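Local structure of rhamnosidase B (Bacillus sp., 2OKX) at residues A206-L211 with S415-I420; P424-L429 with K520-Y525; G452-A457 with E492-Y497. The protein hydrolyses terminal non-reducing alpha-L-rhamnose residues from alpha-L-rhamnosides, as a member of glycoside hydrolase family 78. One frame throughout, in Å; residues are numbered along the deposited sequence.

The three interactions follow one another in a row, with interaction 2 touching both others. Interaction 1 packs a helical turn on strand 207-215. The chain then runs on into interaction 2, whose centre is about 9 Å away. S415 OG meets V428 N at 3.0 Å, probably as a hydrogen bond. Interaction 2 joins strands 427-428 and 520-528 beside a calcium ion. Interaction 3 is nested inside the loop that interaction 2 closes, with its centre about 10 Å further on. Strands 520-528 and 450-457 are neighbours in one sheet, and K520 O lies 2.9 Å from E456 N. Interactions 1 and 3 do not touch: their centres lie about 17 Å apart, their nearest atoms about 7 Å.

Interaction 1 (A206-L211 with S415-I420); sequences ASIQSL and SVLNAI
I208 points its side chain from the strand into a helical turn and meets V416, L417 and I420. The extended end of the isoleucine does most of the touching. CG1 lies beside the backbone N, and chi2 of -172° stretches CD1 away from the strand toward the turn. CD1 lies 3.4 Å from V416 CG1, which is tight for two carbons. The two side chains cross there at about a right angle. The same CD1 sits 3.3 Å from V416 O, so it also presses on the backbone. That oxygen takes a hydrogen bond from A419 N within the turn. L417 reaches in from another side and brings CD2 to 3.9 Å from I208 CD1.

Segment 415-420 passes from a short, weakly bonded helix into a 3-10 turn. Its partner 206-211 belongs to strand 207-215, which pairs with strands 436-443 and 406-410. A206 and S207 both face D442 in a classic beta bulge. Beyond this contact, A419 touches L521, and I420 touches I524, both on strand 520-528. The helical turn thus bridges strands of two different sheets.

I420 covers the start of the strand. Its CG1 stands between the backbone N and the carbonyl carbon (chi1 61°), and CD1 extends over the S207 backbone. I420 CD1 comes to 3.4 Å from S207 CA. It also flanks the I208 side chain, with 4.1 Å between I420 CD1 and I208 CG1. Shortening I208 to an alanine removes CG1 and CD1, and is likely to leave V416 CG1 without its contact and open a gap between strand and turn. At the far end L211 makes a looser contact, its CD1 4.3 Å from V416 CG2.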
ATOM      1  N   ALA A 206     -12.156  14.829 -13.321  1.00 14.99           N
ATOM      2  CA  ALA A 206     -11.953  16.225 -13.689  1.00 15.81           C
ATOM      3  C   ALA A 206     -12.015  16.458 -15.189  1.00 15.84           C
ATOM      4  O   ALA A 206     -12.567  17.457 -15.643  1.00 14.83           O
ATOM      5  CB  ALA A 206     -10.605  16.723 -13.152  1.00 14.28           C
ATOM      6  N   SER A 207     -11.447  15.538 -15.962  1.00 14.56           N
ATOM      7  CA  SER A 207     -11.433  15.706 -17.408  1.00 16.01           C
ATOM      8  C   SER A 207     -11.174  14.406 -18.152  1.00 16.04           C
ATOM      9  O   SER A 207     -10.871  13.373 -17.550  1.00 15.71           O
ATOM     10  CB  SER A 207     -10.332  16.694 -17.790  1.00 17.43           C
ATOM     11  OG  SER A 207      -9.051  16.163 -17.460  1.00 15.59           O
ATOM     12  N   ILE A 208     -11.313  14.464 -19.470  1.00 15.40           N
ATOM     13  CA  ILE A 208     -11.015  13.310 -20.298  1.00 16.53           C
ATOM     14  C   ILE A 208      -9.761  13.760 -21.016  1.00 17.13           C
ATOM     15  O   ILE A 208      -9.780  14.735 -21.768  1.00 20.35           O
ATOM     16  CB  ILE A 208     -12.127  13.003 -21.313  1.00 19.46           C
ATOM     17  CG1 ILE A 208     -13.374  12.516 -20.564  1.00 19.66           C
ATOM     18  CG2 ILE A 208     -11.630  11.941 -22.316  1.00 17.87           C
ATOM     19  CD1 ILE A 208     -14.482  12.001 -21.456  1.00 25.76           C
ATOM     20  N   GLN A 209      -8.666  13.065 -20.754  1.00 17.05           N
ATOM     21  CA  GLN A 209      -7.383  13.413 -21.337  1.00 17.27           C
ATOM     22  C   GLN A 209      -7.235  13.018 -22.796  1.00 19.56           C
ATOM     23  O   GLN A 209      -6.641  13.756 -23.577  1.00 17.89           O
ATOM     24  CB  GLN A 209      -6.263  12.774 -20.522  1.00 19.71           C
ATOM     25  CG  GLN A 209      -4.877  13.048 -21.069  1.00 23.48           C
ATOM     26  CD  GLN A 209      -3.803  12.472 -20.180  1.00 27.62           C
ATOM     27  OE1 GLN A 209      -3.627  12.908 -19.043  1.00 29.62           O
ATOM     28  NE2 GLN A 209      -3.084  11.480 -20.686  1.00 27.08           N
ATOM     29  N   SER A 210      -7.767  11.858 -23.167  1.00 19.19           N
ATOM     30  CA  SER A 210      -7.655  11.408 -24.548  1.00 19.55           C
ATOM     31  C   SER A 210      -8.598  10.269 -24.883  1.00 21.08           C
ATOM     32  O   SER A 210      -9.194   9.648 -24.000  1.00 18.52           O
ATOM     33  CB  SER A 210      -6.224  10.941 -24.830  1.00 19.83           C
ATOM     34  OG  SER A 210      -5.918   9.783 -24.066  1.00 20.11           O
ATOM     35  N   LEU A 211      -8.726  10.017 -26.182  1.00 20.99           N
ATOM     36  CA  LEU A 211      -9.540   8.929 -26.698  1.00 22.94           C
ATOM     37  C   LEU A 211      -8.677   8.339 -27.800  1.00 21.98           C
ATOM     38  O   LEU A 211      -8.072   9.072 -28.578  1.00 22.60           O
ATOM     39  CB  LEU A 211     -10.871   9.440 -27.265  1.00 24.54           C
ATOM     40  CG  LEU A 211     -11.835   8.326 -27.704  1.00 28.22           C
ATOM     41  CD1 LEU A 211     -13.267   8.827 -27.689  1.00 28.73           C
ATOM     42  CD2 LEU A 211     -11.450   7.829 -29.082  1.00 28.50           C
ATOM     43  N   SER A 415     -19.573  14.953 -26.830  1.00 26.59           N
ATOM     44  CA  SER A 415     -20.514  14.030 -26.200  1.00 26.47           C
ATOM     45  C   SER A 415     -19.882  13.189 -25.102  1.00 26.03           C
ATOM     46  O   SER A 415     -20.458  13.010 -24.027  1.00 26.46           O
ATOM     47  CB  SER A 415     -21.122  13.081 -27.239  1.00 29.73           C
ATOM     48  OG  SER A 415     -21.893  12.069 -26.606  1.00 30.14           O
ATOM     49  N   VAL A 416     -18.693  12.667 -25.381  1.00 23.55           N
ATOM     50  CA  VAL A 416     -17.999  11.815 -24.429  1.00 22.52           C
ATOM     51  C   VAL A 416     -17.756  12.486 -23.081  1.00 21.12           C
ATOM     52  O   VAL A 416     -17.740  11.818 -22.047  1.00 22.20           O
ATOM     53  CB  VAL A 416     -16.655  11.325 -25.019  1.00 22.20           C
ATOM     54  CG1 VAL A 416     -15.968  10.371 -24.050  1.00 23.07           C
ATOM     55  CG2 VAL A 416     -16.908  10.631 -26.342  1.00 26.25           C
ATOM     56  N   LEU A 417     -17.577  13.803 -23.079  1.00 21.13           N
ATOM     57  CA  LEU A 417     -17.337  14.509 -21.822  1.00 21.80           C
ATOM     58  C   LEU A 417     -18.464  14.256 -20.820  1.00 21.30           C
ATOM     59  O   LEU A 417     -18.237  14.258 -19.614  1.00 19.84           O
ATOM     60  CB  LEU A 417     -17.179  16.013 -22.071  1.00 22.22           C
ATOM     61  CG  LEU A 417     -16.025  16.408 -22.997  1.00 24.71           C
ATOM     62  CD1 LEU A 417     -15.920  17.923 -23.051  1.00 26.04           C
ATOM     63  CD2 LEU A 417     -14.718  15.801 -22.495  1.00 23.71           C
ATOM     64  N   ASN A 418     -19.677  14.031 -21.322  1.00 20.90           N
ATOM     65  CA  ASN A 418     -20.824  13.774 -20.452  1.00 20.65           C
ATOM     66  C   ASN A 418     -20.572  12.576 -19.546  1.00 19.40           C
ATOM     67  O   ASN A 418     -21.175  12.455 -18.480  1.00 19.70           O
ATOM     68  CB  ASN A 418     -22.082  13.491 -21.286  1.00 21.37           C
ATOM     69  CG  ASN A 418     -22.599  14.718 -22.016  1.00 23.58           C
ATOM     70  OD1 ASN A 418     -23.403  14.604 -22.946  1.00 26.62           O
ATOM     71  ND2 ASN A 418     -22.158  15.896 -21.592  1.00 21.60           N
ATOM     72  N   ALA A 419     -19.681  11.686 -19.976  1.00 19.34           N
ATOM     73  CA  ALA A 419     -19.375  10.489 -19.205  1.00 20.12           C
ATOM     74  C   ALA A 419     -18.785  10.773 -17.826  1.00 19.75           C
ATOM     75  O   ALA A 419     -18.900   9.950 -16.920  1.00 20.64           O
ATOM     76  CB  ALA A 419     -18.429   9.586 -20.004  1.00 20.64           C
ATOM     77  N   ILE A 420     -18.158  11.931 -17.657  1.00 19.54           N
ATOM     78  CA  ILE A 420     -17.559  12.256 -16.366  1.00 19.16           C
ATOM     79  C   ILE A 420     -18.281  13.381 -15.636  1.00 18.85           C
ATOM     80  O   ILE A 420     -17.787  13.879 -14.627  1.00 18.30           O
ATOM     81  CB  ILE A 420     -16.088  12.670 -16.520  1.00 20.05           C
ATOM     82  CG1 ILE A 420     -15.994  13.916 -17.408  1.00 19.59           C
ATOM     83  CG2 ILE A 420     -15.284  11.518 -17.104  1.00 18.26           C
ATOM     84  CD1 ILE A 420     -14.652  14.631 -17.331  1.00 16.56           C
TER

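Interaction 2 (P424-L429 with K520-Y525); sequences PEPGVL and KLHEIY. With CA (calcium ion), chain C.
G427 and L521 exchange two backbone hydrogen bonds as an antiparallel hydrogen-bonded pair. L521 N gives to G427 O at 2.7 Å. In return G427 N gives to L521 O at 2.8 Å, and this bond is nearly straight (172°). V428 and K520 follow as a non-hydrogen-bonded pair. Strand 427-428 is thereby added to strand 520-528, on the other side from strand 450-457.

Next to this pairing is a calcium ion. H522 O binds it at 2.6 Å, and three waters bind it as well. V423 O is among the three ligands from elsewhere, which brings the total to seven. One of the waters donates to E523 OE1 across 3.0 Å. A second calcium-bound water donates to E425 O (2.9 Å), although it has other acceptors in reach. E523 is held by K202, through a salt bridge, and by the hydroxyl of Y204. H522 and E523 both face E454 in a classic beta bulge.

Packing begins at P426. Its CB sits over the centre of the H522 ring, 3.8 Å from the centroid and 8° off the ring normal, in a CH-pi contact. H522 CG lies beside its backbone N (chi1 -75°), which carries the ring to the proline's side. P426 CB also approaches K520 CB. On the face of the sheet that carries L521, L429 CD1 touches L521 CB at 4.0 Å.

The ion joins H522 to V423, just before segment 424-429, and through one water probably to E425. The E523 carboxylate may help to balance its charge through another water, although K202 shares that carboxylate.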
ATOM      1  N   PRO A 424     -27.815  14.461 -16.829  1.00 21.94           N
ATOM      2  CA  PRO A 424     -28.683  13.409 -17.366  1.00 21.81           C
ATOM      3  C   PRO A 424     -28.254  12.819 -18.710  1.00 22.74           C
ATOM      4  O   PRO A 424     -28.461  11.632 -18.952  1.00 23.49           O
ATOM      5  CB  PRO A 424     -30.051  14.092 -17.435  1.00 21.57           C
ATOM      6  CG  PRO A 424     -29.697  15.532 -17.670  1.00 20.82           C
ATOM      7  CD  PRO A 424     -28.548  15.736 -16.714  1.00 19.69           C
ATOM      8  N   GLU A 425     -27.664  13.638 -19.580  1.00 21.81           N
ATOM      9  CA  GLU A 425     -27.237  13.163 -20.897  1.00 22.70           C
ATOM     10  C   GLU A 425     -25.997  12.278 -20.810  1.00 22.78           C
ATOM     11  O   GLU A 425     -24.980  12.670 -20.240  1.00 23.21           O
ATOM     12  CB  GLU A 425     -26.941  14.340 -21.838  1.00 22.58           C
ATOM     13  CG  GLU A 425     -28.058  15.379 -21.918  1.00 23.55           C
ATOM     14  CD  GLU A 425     -27.796  16.584 -21.029  1.00 23.42           C
ATOM     15  OE1 GLU A 425     -27.261  16.398 -19.916  1.00 20.85           O
ATOM     16  OE2 GLU A 425     -28.136  17.714 -21.438  1.00 22.56           O
ATOM     17  N   PRO A 426     -26.069  11.061 -21.372  1.00 23.52           N
ATOM     18  CA  PRO A 426     -24.911  10.166 -21.322  1.00 23.67           C
ATOM     19  C   PRO A 426     -23.853  10.527 -22.360  1.00 23.33           C
ATOM     20  O   PRO A 426     -24.089  11.342 -23.252  1.00 23.63           O
ATOM     21  CB  PRO A 426     -25.529   8.798 -21.593  1.00 22.78           C
ATOM     22  CG  PRO A 426     -26.630   9.135 -22.566  1.00 23.58           C
ATOM     23  CD  PRO A 426     -27.246  10.370 -21.932  1.00 23.08           C
ATOM     24  N   GLY A 427     -22.679   9.923 -22.219  1.00 24.06           N
ATOM     25  CA  GLY A 427     -21.611  10.155 -23.168  1.00 22.50           C
ATOM     26  C   GLY A 427     -21.652   8.989 -24.138  1.00 23.62           C
ATOM     27  O   GLY A 427     -21.616   7.836 -23.720  1.00 25.69           O
ATOM     28  N   VAL A 428     -21.750   9.280 -25.428  1.00 23.54           N
ATOM     29  CA  VAL A 428     -21.810   8.231 -26.437  1.00 23.80           C
ATOM     30  C   VAL A 428     -20.425   7.983 -27.014  1.00 23.94           C
ATOM     31  O   VAL A 428     -19.831   8.856 -27.642  1.00 23.19           O
ATOM     32  CB  VAL A 428     -22.784   8.612 -27.573  1.00 24.63           C
ATOM     33  CG1 VAL A 428     -22.926   7.453 -28.565  1.00 24.13           C
ATOM     34  CG2 VAL A 428     -24.141   8.971 -26.982  1.00 23.86           C
ATOM     35  N   LEU A 429     -19.912   6.782 -26.790  1.00 24.99           N
ATOM     36  CA  LEU A 429     -18.591   6.416 -27.271  1.00 25.80           C
ATOM     37  C   LEU A 429     -18.600   6.015 -28.733  1.00 26.86           C
ATOM     38  O   LEU A 429     -19.509   5.328 -29.196  1.00 24.98           O
ATOM     39  CB  LEU A 429     -18.025   5.266 -26.432  1.00 26.39           C
ATOM     40  CG  LEU A 429     -17.379   5.599 -25.080  1.00 29.57           C
ATOM     41  CD1 LEU A 429     -18.231   6.580 -24.304  1.00 28.86           C
ATOM     42  CD2 LEU A 429     -17.184   4.311 -24.286  1.00 28.84           C
ATOM     43  N   LYS A 520     -23.254   3.648 -24.324  1.00 23.41           N
ATOM     44  CA  LYS A 520     -23.602   4.924 -23.718  1.00 24.91           C
ATOM     45  C   LYS A 520     -23.086   4.921 -22.289  1.00 23.99           C
ATOM     46  O   LYS A 520     -23.577   4.173 -21.444  1.00 26.01           O
ATOM     47  CB  LYS A 520     -25.116   5.133 -23.710  1.00 25.64           C
ATOM     48  CG  LYS A 520     -25.730   5.296 -25.083  1.00 27.09           C
ATOM     49  CD  LYS A 520     -27.222   5.547 -24.973  1.00 30.35           C
ATOM     50  CE  LYS A 520     -27.860   5.680 -26.344  1.00 33.30           C
ATOM     51  NZ  LYS A 520     -29.324   5.918 -26.234  1.00 35.22           N
ATOM     52  N   LEU A 521     -22.090   5.753 -22.021  1.00 23.36           N
ATOM     53  CA  LEU A 521     -21.526   5.825 -20.684  1.00 22.54           C
ATOM     54  C   LEU A 521     -22.242   6.934 -19.917  1.00 22.24           C
ATOM     55  O   LEU A 521     -22.064   8.119 -20.206  1.00 22.19           O
ATOM     56  CB  LEU A 521     -20.018   6.090 -20.774  1.00 22.41           C
ATOM     57  CG  LEU A 521     -19.173   6.042 -19.495  1.00 24.82           C
ATOM     58  CD1 LEU A 521     -19.485   4.786 -18.689  1.00 24.90           C
ATOM     59  CD2 LEU A 521     -17.697   6.076 -19.877  1.00 23.51           C
ATOM     60  N   HIS A 522     -23.079   6.539 -18.960  1.00 21.48           N
ATOM     61  CA  HIS A 522     -23.826   7.498 -18.156  1.00 21.60           C
ATOM     62  C   HIS A 522     -22.934   8.176 -17.130  1.00 22.27           C
ATOM     63  O   HIS A 522     -23.120   9.350 -16.820  1.00 23.44           O
ATOM     64  CB  HIS A 522     -25.010   6.819 -17.462  1.00 21.96           C
ATOM     65  CG  HIS A 522     -26.154   6.530 -18.385  1.00 25.13           C
ATOM     66  ND1 HIS A 522     -26.153   5.469 -19.263  1.00 29.51           N
ATOM     67  CD2 HIS A 522     -27.307   7.203 -18.609  1.00 26.06           C
ATOM     68  CE1 HIS A 522     -27.257   5.499 -19.990  1.00 27.74           C
ATOM     69  NE2 HIS A 522     -27.974   6.541 -19.613  1.00 29.43           N
ATOM     70  N   GLU A 523     -21.976   7.429 -16.596  1.00 20.02           N
ATOM     71  CA  GLU A 523     -21.028   7.978 -15.637  1.00 22.70           C
ATOM     72  C   GLU A 523     -19.925   7.008 -15.248  1.00 22.66           C
ATOM     73  O   GLU A 523     -20.131   5.793 -15.187  1.00 22.16           O
ATOM     74  CB  GLU A 523     -21.736   8.466 -14.369  1.00 22.46           C
ATOM     75  CG  GLU A 523     -22.563   7.426 -13.640  1.00 26.20           C
ATOM     76  CD  GLU A 523     -23.217   7.998 -12.394  1.00 27.97           C
ATOM     77  OE1 GLU A 523     -23.740   9.128 -12.472  1.00 32.14           O
ATOM     78  OE2 GLU A 523     -23.217   7.325 -11.341  1.00 26.80           O
ATOM     79  N   ILE A 524     -18.742   7.569 -15.022  1.00 21.36           N
ATOM     80  CA  ILE A 524     -17.571   6.822 -14.590  1.00 20.84           C
ATOM     81  C   ILE A 524     -17.078   7.699 -13.442  1.00 21.09           C
ATOM     82  O   ILE A 524     -17.001   8.924 -13.575  1.00 19.33           O
ATOM     83  CB  ILE A 524     -16.511   6.696 -15.727  1.00 22.00           C
ATOM     84  CG1 ILE A 524     -15.245   6.013 -15.199  1.00 25.13           C
ATOM     85  CG2 ILE A 524     -16.179   8.053 -16.300  1.00 23.40           C
ATOM     86  CD1 ILE A 524     -15.450   4.578 -14.734  1.00 26.30           C
ATOM     87  N   TYR A 525     -16.778   7.082 -12.307  1.00 19.20           N
ATOM     88  CA  TYR A 525     -16.359   7.846 -11.138  1.00 18.36           C
ATOM     89  C   TYR A 525     -15.630   6.952 -10.153  1.00 18.37           C
ATOM     90  O   TYR A 525     -15.409   5.770 -10.413  1.00 18.29           O
ATOM     91  CB  TYR A 525     -17.598   8.407 -10.441  1.00 19.15           C
ATOM     92  CG  TYR A 525     -18.580   7.315 -10.062  1.00 20.84           C
ATOM     93  CD1 TYR A 525     -19.567   6.890 -10.955  1.00 20.93           C
ATOM     94  CD2 TYR A 525     -18.471   6.650  -8.840  1.00 19.91           C
ATOM     95  CE1 TYR A 525     -20.418   5.823 -10.640  1.00 19.72           C
ATOM     96  CE2 TYR A 525     -19.309   5.588  -8.518  1.00 20.38           C
ATOM     97  CZ  TYR A 525     -20.280   5.178  -9.421  1.00 21.20           C
ATOM     98  OH  TYR A 525     -21.093   4.116  -9.101  1.00 21.61           O
TER
HETATM   99 CA    CA C4001     -25.241  10.729 -16.246  1.00 29.29          CA
HETATM  100  O   HOH W   1     -23.799  11.813 -17.698  1.00 20.01           O
HETATM  101  O   HOH W   2     -23.961  11.411 -14.431  1.00 25.56           O
HETATM  102  O   HOH W   3     -26.586   9.920 -18.062  1.00 26.07           O

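Interaction 3 (G452-A457 with E492-Y497); sequences GFELEA and EGRQSY
Strands 450-457 and 493-498 are antiparallel neighbours in a sheet of the concanavalin-like domain. Three hydrogen-bonded pairs join them: F453 with Y497, L455 with Q495 and A457 with G493. L455 N gives to Q495 O at 2.9 Å, and Q495 N gives back to L455 O at 2.8 Å. G493 has backbone angles at which a CB would run into the carbonyl O of E492.

E454, E456 and R494 share one face and form a salt-bridge network. The arginine chain bends at chi3 (-67°), which brings NH1 to E454. R494 NH1 gives a hydrogen bond to E454 OE1 at 2.7 Å. It meets that oxygen on the anti side, 31° out of the carboxylate plane. The planes of the two groups are 64° apart. On the E456 side the aliphatic parts lie together, E456 CG being 3.6 Å from R494 CB. The salt bridge from E456 OE1 to R494 NH2 is long, and the place of that oxygen is less sure. S496 OG sits against E454 CG at 3.4 Å.

The other face carries F453, L455, Q495 and Y497. F453 CZ rests on Y497 CB at 3.6 Å, and F453 CE1 comes to the edge of the tyrosine ring. Y497 O lies over one face of the F453 ring. The Y497 hydroxyl is hydrogen-bonded to E152, and both rings also meet Y488. L455 and Q495 run side by side.

One face is polar and mostly charged, and the other is largely buried, carrying F453, L455 and Y497. Such a two-sided strand pair is consistent with a beta-sandwich of the concanavalin type.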
ATOM      1  N   GLY A 452     -16.417   3.021 -10.019  1.00 20.96           N
ATOM      2  CA  GLY A 452     -17.798   2.705 -10.320  1.00 21.48           C
ATOM      3  C   GLY A 452     -18.228   3.308 -11.637  1.00 21.71           C
ATOM      4  O   GLY A 452     -17.621   4.260 -12.132  1.00 20.45           O
ATOM      5  N   PHE A 453     -19.276   2.744 -12.224  1.00 21.83           N
ATOM      6  CA  PHE A 453     -19.787   3.260 -13.480  1.00 21.71           C
ATOM      7  C   PHE A 453     -21.204   2.767 -13.730  1.00 21.98           C
ATOM      8  O   PHE A 453     -21.697   1.869 -13.048  1.00 21.59           O
ATOM      9  CB  PHE A 453     -18.893   2.836 -14.652  1.00 21.74           C
ATOM     10  CG  PHE A 453     -18.864   1.347 -14.893  1.00 23.86           C
ATOM     11  CD1 PHE A 453     -17.853   0.560 -14.354  1.00 25.02           C
ATOM     12  CD2 PHE A 453     -19.854   0.731 -15.657  1.00 26.01           C
ATOM     13  CE1 PHE A 453     -17.824  -0.822 -14.572  1.00 26.75           C
ATOM     14  CE2 PHE A 453     -19.838  -0.651 -15.882  1.00 25.30           C
ATOM     15  CZ  PHE A 453     -18.820  -1.427 -15.339  1.00 25.62           C
ATOM     16  N   GLU A 454     -21.851   3.392 -14.702  1.00 22.22           N
ATOM     17  CA  GLU A 454     -23.197   3.030 -15.119  1.00 23.82           C
ATOM     18  C   GLU A 454     -23.184   3.237 -16.619  1.00 22.98           C
ATOM     19  O   GLU A 454     -22.696   4.259 -17.106  1.00 21.51           O
ATOM     20  CB  GLU A 454     -24.253   3.928 -14.472  1.00 26.87           C
ATOM     21  CG  GLU A 454     -25.664   3.627 -14.961  1.00 31.60           C
ATOM     22  CD  GLU A 454     -26.732   4.376 -14.193  1.00 34.18           C
ATOM     23  OE1 GLU A 454     -27.897   4.354 -14.633  1.00 35.56           O
ATOM     24  OE2 GLU A 454     -26.414   4.980 -13.148  1.00 38.70           O
ATOM     25  N   LEU A 455     -23.701   2.263 -17.356  1.00 22.60           N
ATOM     26  CA  LEU A 455     -23.698   2.364 -18.804  1.00 22.71           C
ATOM     27  C   LEU A 455     -24.720   1.442 -19.458  1.00 23.39           C
ATOM     28  O   LEU A 455     -25.329   0.598 -18.802  1.00 24.74           O
ATOM     29  CB  LEU A 455     -22.298   2.020 -19.332  1.00 23.19           C
ATOM     30  CG  LEU A 455     -21.728   0.645 -18.938  1.00 24.88           C
ATOM     31  CD1 LEU A 455     -22.417  -0.462 -19.736  1.00 25.03           C
ATOM     32  CD2 LEU A 455     -20.225   0.611 -19.210  1.00 23.01           C
ATOM     33  N   GLU A 456     -24.898   1.631 -20.760  1.00 24.53           N
ATOM     34  CA  GLU A 456     -25.795   0.806 -21.564  1.00 24.89           C
ATOM     35  C   GLU A 456     -24.893   0.246 -22.648  1.00 24.59           C
ATOM     36  O   GLU A 456     -24.130   0.990 -23.256  1.00 24.22           O
ATOM     37  CB  GLU A 456     -26.888   1.641 -22.231  1.00 25.36           C
ATOM     38  CG  GLU A 456     -27.822   2.350 -21.285  1.00 27.21           C
ATOM     39  CD  GLU A 456     -28.895   3.121 -22.024  1.00 29.72           C
ATOM     40  OE1 GLU A 456     -29.190   4.263 -21.622  1.00 30.60           O
ATOM     41  OE2 GLU A 456     -29.448   2.585 -23.006  1.00 29.98           O
ATOM     42  N   ALA A 457     -24.968  -1.058 -22.890  1.00 24.49           N
ATOM     43  CA  ALA A 457     -24.133  -1.656 -23.920  1.00 25.02           C
ATOM     44  C   ALA A 457     -24.665  -3.009 -24.352  1.00 24.91           C
ATOM     45  O   ALA A 457     -25.463  -3.628 -23.650  1.00 25.87           O
ATOM     46  CB  ALA A 457     -22.700  -1.806 -23.412  1.00 23.37           C
ATOM     47  N   GLU A 492     -26.886  -7.561 -21.293  1.00 29.43           N
ATOM     48  CA  GLU A 492     -27.591  -6.693 -22.225  1.00 29.44           C
ATOM     49  C   GLU A 492     -28.278  -5.507 -21.544  1.00 28.15           C
ATOM     50  O   GLU A 492     -28.911  -5.664 -20.506  1.00 29.44           O
ATOM     51  CB  GLU A 492     -28.630  -7.510 -22.998  1.00 29.94           C
ATOM     52  CG  GLU A 492     -29.325  -6.756 -24.114  1.00 30.94           C
ATOM     53  CD  GLU A 492     -28.376  -6.338 -25.215  1.00 31.22           C
ATOM     54  OE1 GLU A 492     -27.529  -7.160 -25.623  1.00 32.93           O
ATOM     55  OE2 GLU A 492     -28.484  -5.190 -25.688  1.00 34.16           O
ATOM     56  N   GLY A 493     -28.137  -4.319 -22.130  1.00 29.25           N
ATOM     57  CA  GLY A 493     -28.793  -3.140 -21.585  1.00 30.27           C
ATOM     58  C   GLY A 493     -28.023  -2.253 -20.624  1.00 30.49           C
ATOM     59  O   GLY A 493     -26.791  -2.220 -20.629  1.00 31.21           O
ATOM     60  N   ARG A 494     -28.763  -1.513 -19.803  1.00 29.81           N
ATOM     61  CA  ARG A 494     -28.158  -0.613 -18.830  1.00 30.09           C
ATOM     62  C   ARG A 494     -27.788  -1.379 -17.572  1.00 29.10           C
ATOM     63  O   ARG A 494     -28.528  -2.257 -17.125  1.00 28.41           O
ATOM     64  CB  ARG A 494     -29.111   0.530 -18.459  1.00 31.48           C
ATOM     65  CG  ARG A 494     -28.507   1.464 -17.415  1.00 35.80           C
ATOM     66  CD  ARG A 494     -29.472   2.501 -16.870  1.00 38.69           C
ATOM     67  NE  ARG A 494     -29.884   3.482 -17.868  1.00 39.49           N
ATOM     68  CZ  ARG A 494     -29.974   4.789 -17.635  1.00 38.48           C
ATOM     69  NH1 ARG A 494     -29.673   5.283 -16.442  1.00 38.32           N
ATOM     70  NH2 ARG A 494     -30.386   5.603 -18.594  1.00 39.33           N
ATOM     71  N   GLN A 495     -26.645  -1.030 -16.992  1.00 27.05           N
ATOM     72  CA  GLN A 495     -26.175  -1.697 -15.789  1.00 24.41           C
ATOM     73  C   GLN A 495     -25.201  -0.809 -15.021  1.00 23.91           C
ATOM     74  O   GLN A 495     -24.666   0.157 -15.562  1.00 21.57           O
ATOM     75  CB  GLN A 495     -25.497  -3.012 -16.169  1.00 24.46           C
ATOM     76  CG  GLN A 495     -24.312  -2.837 -17.100  1.00 24.17           C
ATOM     77  CD  GLN A 495     -24.223  -3.932 -18.143  1.00 25.75           C
ATOM     78  OE1 GLN A 495     -24.736  -3.790 -19.259  1.00 27.75           O
ATOM     79  NE2 GLN A 495     -23.584  -5.035 -17.785  1.00 23.86           N
ATOM     80  N   SER A 496     -24.990  -1.143 -13.753  1.00 23.93           N
ATOM     81  CA  SER A 496     -24.084  -0.392 -12.895  1.00 25.41           C
ATOM     82  C   SER A 496     -23.162  -1.365 -12.182  1.00 25.41           C
ATOM     83  O   SER A 496     -23.536  -2.508 -11.917  1.00 25.32           O
ATOM     84  CB  SER A 496     -24.870   0.407 -11.853  1.00 24.42           C
ATOM     85  OG  SER A 496     -25.740   1.326 -12.478  1.00 30.85           O
ATOM     86  N   TYR A 497     -21.954  -0.907 -11.876  1.00 24.54           N
ATOM     87  CA  TYR A 497     -20.988  -1.742 -11.184  1.00 23.03           C
ATOM     88  C   TYR A 497     -20.020  -0.907 -10.362  1.00 22.25           C
ATOM     89  O   TYR A 497     -19.561   0.143 -10.807  1.00 21.56           O
ATOM     90  CB  TYR A 497     -20.185  -2.577 -12.183  1.00 22.56           C
ATOM     91  CG  TYR A 497     -19.182  -3.491 -11.510  1.00 23.93           C
ATOM     92  CD1 TYR A 497     -19.603  -4.626 -10.818  1.00 22.81           C
ATOM     93  CD2 TYR A 497     -17.816  -3.194 -11.525  1.00 23.55           C
ATOM     94  CE1 TYR A 497     -18.694  -5.441 -10.158  1.00 24.26           C
ATOM     95  CE2 TYR A 497     -16.898  -4.003 -10.865  1.00 23.45           C
ATOM     96  CZ  TYR A 497     -17.342  -5.125 -10.182  1.00 24.18           C
ATOM     97  OH  TYR A 497     -16.445  -5.928  -9.516  1.00 23.65           O
TER